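Local coordinates for ribulose bisphosphate carboxylase (Pyrococcus horikoshii, PDB 2D69), which probably catalyses the carboxylation of ribulose 1,5-bisphosphate to two molecules of 3-phosphoglycerate, as part of an archaeal pathway of AMP degradation, at residues A[121-126]-A[295-300]; A[301-306]-A[333-338]. One frame throughout, in Å; residues are numbered along the deposited sequence.

Interaction 1: A[121-126]-A[295-300]; sequences LDFHPP and MLALAK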
loop_
_atom_site.group_PDB
_atom_site.type_symbol
_atom_site.label_atom_id
_atom_site.label_comp_id
_atom_site.label_asym_id
_atom_site.label_seq_id
_atom_site.Cartn_x
_atom_site.Cartn_y
_atom_site.Cartn_z
ATOM N N LEU A 121 22.946 39.114 13.431
ATOM C CA LEU A 121 21.946 40.115 13.767
ATOM C C LEU A 121 20.671 40.021 12.952
ATOM O O LEU A 121 19.579 40.198 13.489
ATOM C CB LEU A 121 22.514 41.514 13.604
ATOM C CG LEU A 121 23.758 41.797 14.386
ATOM C CD1 LEU A 121 24.237 43.255 14.119
ATOM C CD2 LEU A 121 23.501 41.550 15.893
ATOM N N ASP A 122 20.812 39.768 11.660
ATOM C CA ASP A 122 19.686 39.718 10.728
ATOM C C ASP A 122 20.169 39.161 9.403
ATOM O O ASP A 122 21.355 39.164 9.110
ATOM C CB ASP A 122 19.134 41.147 10.492
ATOM C CG ASP A 122 17.651 41.178 10.071
ATOM O OD1 ASP A 122 17.016 40.120 9.912
ATOM O OD2 ASP A 122 17.014 42.251 9.874
ATOM N N PHE A 123 19.236 38.704 8.583
ATOM C CA PHE A 123 19.532 38.297 7.236
ATOM C C PHE A 123 18.360 38.787 6.340
ATOM O O PHE A 123 17.224 39.075 6.821
ATOM C CB PHE A 123 19.822 36.789 7.159
ATOM C CG PHE A 123 18.608 35.923 7.444
ATOM C CD1 PHE A 123 17.913 35.362 6.423
ATOM C CD2 PHE A 123 18.205 35.673 8.749
ATOM C CE1 PHE A 123 16.799 34.535 6.683
ATOM C CE2 PHE A 123 17.045 34.860 9.009
ATOM C CZ PHE A 123 16.378 34.315 7.986
ATOM N N HIS A 124 18.664 38.984 5.071
ATOM C CA HIS A 124 17.696 39.510 4.119
ATOM C C HIS A 124 17.703 38.562 2.903
ATOM O O HIS A 124 18.613 38.600 2.079
ATOM C CB HIS A 124 18.051 40.981 3.752
ATOM C CG HIS A 124 18.304 41.854 4.964
ATOM N ND1 HIS A 124 17.600 41.725 6.139
ATOM C CD2 HIS A 124 19.218 42.817 5.204
ATOM C CE1 HIS A 124 18.063 42.562 7.045
ATOM N NE2 HIS A 124 19.046 43.239 6.506
ATOM N N PRO A 125 16.713 37.692 2.790
ATOM C CA PRO A 125 16.647 36.818 1.610
ATOM C C PRO A 125 16.114 37.510 0.372
ATOM O O PRO A 125 15.087 38.139 0.443
ATOM C CB PRO A 125 15.752 35.672 2.073
ATOM C CG PRO A 125 14.795 36.363 3.143
ATOM C CD PRO A 125 15.690 37.377 3.786
ATOM N N PRO A 126 16.781 37.358 -0.776
ATOM C CA PRO A 126 16.247 37.908 -2.030
ATOM C C PRO A 126 14.994 37.174 -2.463
ATOM O O PRO A 126 14.660 36.102 -1.915
ATOM C CB PRO A 126 17.386 37.714 -3.019
ATOM C CG PRO A 126 18.197 36.516 -2.425
ATOM C CD PRO A 126 18.068 36.667 -0.967
ATOM N N MET A 295 17.003 37.102 18.520
ATOM C CA MET A 295 15.626 36.646 18.472
ATOM C C MET A 295 14.976 37.095 17.161
ATOM O O MET A 295 14.122 36.396 16.640
ATOM C CB MET A 295 14.777 37.126 19.682
ATOM C CG MET A 295 13.333 36.564 19.689
ATOM S SD MET A 295 13.324 34.750 19.828
ATOM C CE MET A 295 12.062 34.305 18.708
ATOM N N LEU A 296 15.403 38.245 16.629
ATOM C CA LEU A 296 14.875 38.756 15.362
ATOM C C LEU A 296 15.158 37.785 14.188
ATOM O O LEU A 296 14.276 37.515 13.366
ATOM C CB LEU A 296 15.464 40.126 15.051
ATOM C CG LEU A 296 15.176 40.680 13.642
ATOM C CD1 LEU A 296 13.665 40.815 13.483
ATOM C CD2 LEU A 296 15.849 42.036 13.444
ATOM N N ALA A 297 16.374 37.238 14.151
ATOM C CA ALA A 297 16.775 36.331 13.075
ATOM C C ALA A 297 16.051 34.995 13.181
ATOM O O ALA A 297 15.564 34.444 12.208
ATOM C CB ALA A 297 18.279 36.123 13.089
ATOM N N LEU A 298 15.974 34.492 14.403
ATOM C CA LEU A 298 15.237 33.285 14.705
ATOM C C LEU A 298 13.818 33.468 14.283
ATOM O O LEU A 298 13.265 32.619 13.617
ATOM C CB LEU A 298 15.261 33.027 16.182
ATOM C CG LEU A 298 15.178 31.631 16.735
ATOM C CD1 LEU A 298 15.600 31.659 18.227
ATOM C CD2 LEU A 298 13.772 31.106 16.623
ATOM N N ALA A 299 13.242 34.600 14.650
ATOM C CA ALA A 299 11.857 34.887 14.337
ATOM C C ALA A 299 11.627 34.956 12.819
ATOM O O ALA A 299 10.561 34.593 12.332
ATOM C CB ALA A 299 11.429 36.204 14.978
ATOM N N LYS A 300 12.607 35.482 12.098
ATOM C CA LYS A 300 12.500 35.636 10.657
ATOM C C LYS A 300 12.515 34.262 9.995
ATOM O O LYS A 300 11.735 33.981 9.107
ATOM C CB LYS A 300 13.646 36.514 10.132
ATOM C CG LYS A 300 13.719 36.681 8.633
ATOM C CD LYS A 300 14.643 37.823 8.237
ATOM C CE LYS A 300 13.972 39.204 8.168
ATOM N NZ LYS A 300 15.045 40.312 7.971
HETATM O O HOH W 1 14.214 42.863 9.388
#

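Interaction 2: A[301-306]-A[333-338]; sequences AARMIG and LLSKWE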
loop_
_atom_site.group_PDB
_atom_site.type_symbol
_atom_site.label_atom_id
_atom_site.label_comp_id
_atom_site.label_asym_id
_atom_site.label_seq_id
_atom_site.Cartn_x
_atom_site.Cartn_y
_atom_site.Cartn_z
ATOM N N ALA A 301 13.472 33.433 10.375
ATOM C CA ALA A 301 13.453 32.043 9.928
ATOM C C ALA A 301 12.122 31.368 10.220
ATOM O O ALA A 301 11.554 30.685 9.353
ATOM C CB ALA A 301 14.590 31.278 10.548
ATOM N N ALA A 302 11.598 31.550 11.437
ATOM C CA ALA A 302 10.427 30.807 11.823
ATOM C C ALA A 302 9.216 31.300 11.009
ATOM O O ALA A 302 8.332 30.488 10.673
ATOM C CB ALA A 302 10.171 30.946 13.361
ATOM N N ARG A 303 9.147 32.616 10.734
ATOM C CA ARG A 303 8.066 33.169 9.910
ATOM C C ARG A 303 8.149 32.664 8.455
ATOM O O ARG A 303 7.136 32.368 7.818
ATOM C CB ARG A 303 8.116 34.691 9.951
ATOM C CG ARG A 303 7.064 35.343 9.080
ATOM C CD ARG A 303 6.857 36.817 9.310
ATOM N NE ARG A 303 5.844 37.293 8.398
ATOM C CZ ARG A 303 5.715 38.536 7.957
ATOM N NH1 ARG A 303 6.558 39.489 8.369
ATOM N NH2 ARG A 303 4.727 38.844 7.111
ATOM N N MET A 304 9.374 32.556 7.931
ATOM C CA MET A 304 9.573 32.202 6.548
ATOM C C MET A 304 9.138 30.750 6.316
ATOM O O MET A 304 8.310 30.482 5.407
ATOM C CB MET A 304 11.063 32.479 6.199
ATOM C CG MET A 304 11.539 32.174 4.782
ATOM S SD MET A 304 13.387 32.571 4.503
ATOM C CE MET A 304 13.620 33.411 5.828
ATOM N N ILE A 305 9.602 29.844 7.175
ATOM C CA ILE A 305 9.112 28.484 7.168
ATOM C C ILE A 305 7.616 28.523 7.357
ATOM O O ILE A 305 6.823 27.990 6.561
ATOM C CB ILE A 305 9.812 27.619 8.267
ATOM C CG1 ILE A 305 11.274 27.438 7.905
ATOM C CG2 ILE A 305 9.147 26.238 8.317
ATOM C CD1 ILE A 305 12.162 27.037 9.061
ATOM N N GLY A 306 7.192 29.207 8.411
ATOM C CA GLY A 306 5.775 29.415 8.585
ATOM C C GLY A 306 5.124 29.062 9.891
ATOM O O GLY A 306 4.102 28.391 9.870
ATOM N N LEU A 333 7.404 40.746 12.614
ATOM C CA LEU A 333 6.431 39.661 12.530
ATOM C C LEU A 333 5.148 40.087 11.809
ATOM O O LEU A 333 4.527 39.267 11.066
ATOM C CB LEU A 333 6.098 39.087 13.896
ATOM C CG LEU A 333 7.236 38.242 14.531
ATOM C CD1 LEU A 333 6.801 37.832 15.910
ATOM C CD2 LEU A 333 7.584 36.990 13.758
ATOM N N LEU A 334 4.753 41.349 12.002
ATOM C CA LEU A 334 3.482 41.808 11.476
ATOM C C LEU A 334 3.625 42.558 10.166
ATOM O O LEU A 334 2.622 42.919 9.585
ATOM C CB LEU A 334 2.760 42.706 12.500
ATOM C CG LEU A 334 2.206 42.049 13.760
ATOM C CD1 LEU A 334 1.908 43.135 14.804
ATOM C CD2 LEU A 334 0.971 41.235 13.439
ATOM N N SER A 335 4.853 42.794 9.699
ATOM C CA SER A 335 5.088 43.608 8.522
ATOM C C SER A 335 4.741 42.824 7.258
ATOM O O SER A 335 4.765 41.586 7.236
ATOM C CB SER A 335 6.566 44.040 8.414
ATOM O OG SER A 335 7.375 42.892 8.222
ATOM N N LYS A 336 4.357 43.574 6.233
ATOM C CA LYS A 336 4.198 43.079 4.888
ATOM C C LYS A 336 5.563 42.588 4.403
ATOM O O LYS A 336 6.545 43.252 4.598
ATOM C CB LYS A 336 3.649 44.191 4.002
ATOM C CG LYS A 336 2.653 43.724 2.911
ATOM C CD LYS A 336 3.300 42.727 1.928
ATOM C CE LYS A 336 2.407 42.398 0.680
ATOM N NZ LYS A 336 3.205 41.843 -0.415
ATOM N N TRP A 337 5.612 41.372 3.828
ATOM C CA TRP A 337 6.853 40.765 3.416
ATOM C C TRP A 337 6.554 39.821 2.279
ATOM O O TRP A 337 6.452 38.605 2.463
ATOM C CB TRP A 337 7.472 39.995 4.575
ATOM C CG TRP A 337 8.845 39.566 4.338
ATOM C CD1 TRP A 337 9.733 40.168 3.520
ATOM C CD2 TRP A 337 9.543 38.466 4.946
ATOM N NE1 TRP A 337 10.943 39.523 3.575
ATOM C CE2 TRP A 337 10.853 38.473 4.439
ATOM C CE3 TRP A 337 9.199 37.483 5.879
ATOM C CZ2 TRP A 337 11.831 37.557 4.839
ATOM C CZ3 TRP A 337 10.161 36.552 6.265
ATOM C CH2 TRP A 337 11.473 36.594 5.723
ATOM N N GLU A 338 6.390 40.408 1.097
ATOM C CA GLU A 338 5.975 39.687 -0.085
ATOM C C GLU A 338 4.747 38.818 0.199
ATOM O O GLU A 338 3.782 39.302 0.757
ATOM C CB GLU A 338 7.144 38.869 -0.652
ATOM C CG GLU A 338 8.442 39.661 -0.913
ATOM C CD GLU A 338 8.411 40.585 -2.129
ATOM O OE1 GLU A 338 7.396 40.665 -2.789
ATOM O OE2 GLU A 338 9.414 41.231 -2.425
#

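Interaction 1: A[121-126]-A[295-300]
The seam between the N-terminal domain and the alpha/beta barrel is pinned here by Lys-300, whose ammonium reaches Asp-122 and Phe-123 near the end of strand 115-124. Its NZ donates to Asp-122 OD1 at 2.8 Å in a salt bridge, meeting the carboxylate on the syn side but 29° out of its plane. A second bond, from NZ to Phe-123 O, is also 2.8 Å and nearly collinear with the carbonyl. A water accepts from NZ and donates to Asp-122 OD2 at 2.9 Å, bridging the two charged groups beside the direct bond. With CG anti to the backbone N (chi1 176°), the lysine runs CG and CD past one face of the Phe-123 ring, CD 4.0 Å from its centroid in a CH-pi contact; the bend at chi3 then turns NZ to the carboxylate and the carbonyl. Strand 115-124 belongs to the N-terminal sheet, and Leu-121 and Asp-122 form a classic beta bulge opposite Glu-29; helix 295-305 belongs to the barrel domain. At the ring edge, Phe-123 CE2 lies 3.5 Å from Ala-297 O. Leu-296 CD2 packs 3.8 Å from Asp-122 OD2, while Thr-294 OG1 bonds to both Leu-121 O and Ala-297 N where the helix starts.

Interaction 2: A[301-306]-A[333-338]
Arg-303 keeps chi1 near 180° (178°) and its chain straight from CG to NE, which carries the guanidinium across from helix 295-305 to the chain leaving helix 323-334. There NH1 and NH2 grip a single acceptor end-on, the carbonyl oxygen of Ser-335. The NH2 bond to Ser-335 O is the shorter, 2.7 Å, and runs almost straight out from the carbonyl; NH1 reaches the same Ser-335 O at 3.0 Å, tilted 27° from the carbonyl plane. The acceptor lies close to the guanidinium plane, and NE donates to Arg-341 O, so bonds at both ends hold the flat group against rotation. One guanidinium face carries Leu-333 O, 3.3 Å above the plane and off centre; this oxygen lies 3.4 Å from NH1 at an angle too poor for a hydrogen bond. Across the opposite face comes Trp-337 CE3, with the indole and guanidinium planes 58° apart, an inclined packing and not a parallel stack. Phe-332 adds a cation-pi contact to the arginine and an edge-to-face contact to the indole. Met-304 brings its CE to the edge of the indole, 3.8 Å from Trp-337 CH2. Just beyond, Gly-306, with positive phi, is the C-prime residue of the Schellman motif that ends the helix. These segments come from two successive helices of the TIM barrel, separated in the chain by strand 309-311. Leu-130 of helix 127-130 packs on both Met-304 and Trp-337, helices 98-105 and 258-271 cover Ala-301 and Ile-305, and Glu-338 forms a salt bridge with Arg-67 of a second subunit.

Overall arrangement
From the N terminus, strand 115-124 comes first, in the N-terminal sheet; 169 residues later interaction 1 closes a long loop by returning helix 295-305 to its end. That loop takes in the first five strands of the barrel. Interaction 2 follows in series: it opens on the next turns of the same helix and closes after only 27 residues, round strand 309-311 and helix 323-334. The two neither nest nor cross, yet their centres are 10 Å apart. They touch directly: Phe-123 CE1 lies 3.5 Å from Met-304 CE, and Trp-337 packs against both Pro-125 and Lys-300. Helix 295-305 is shared by both: its first turns meet the N-terminal domain, its later ones the chain leaving the next barrel helix.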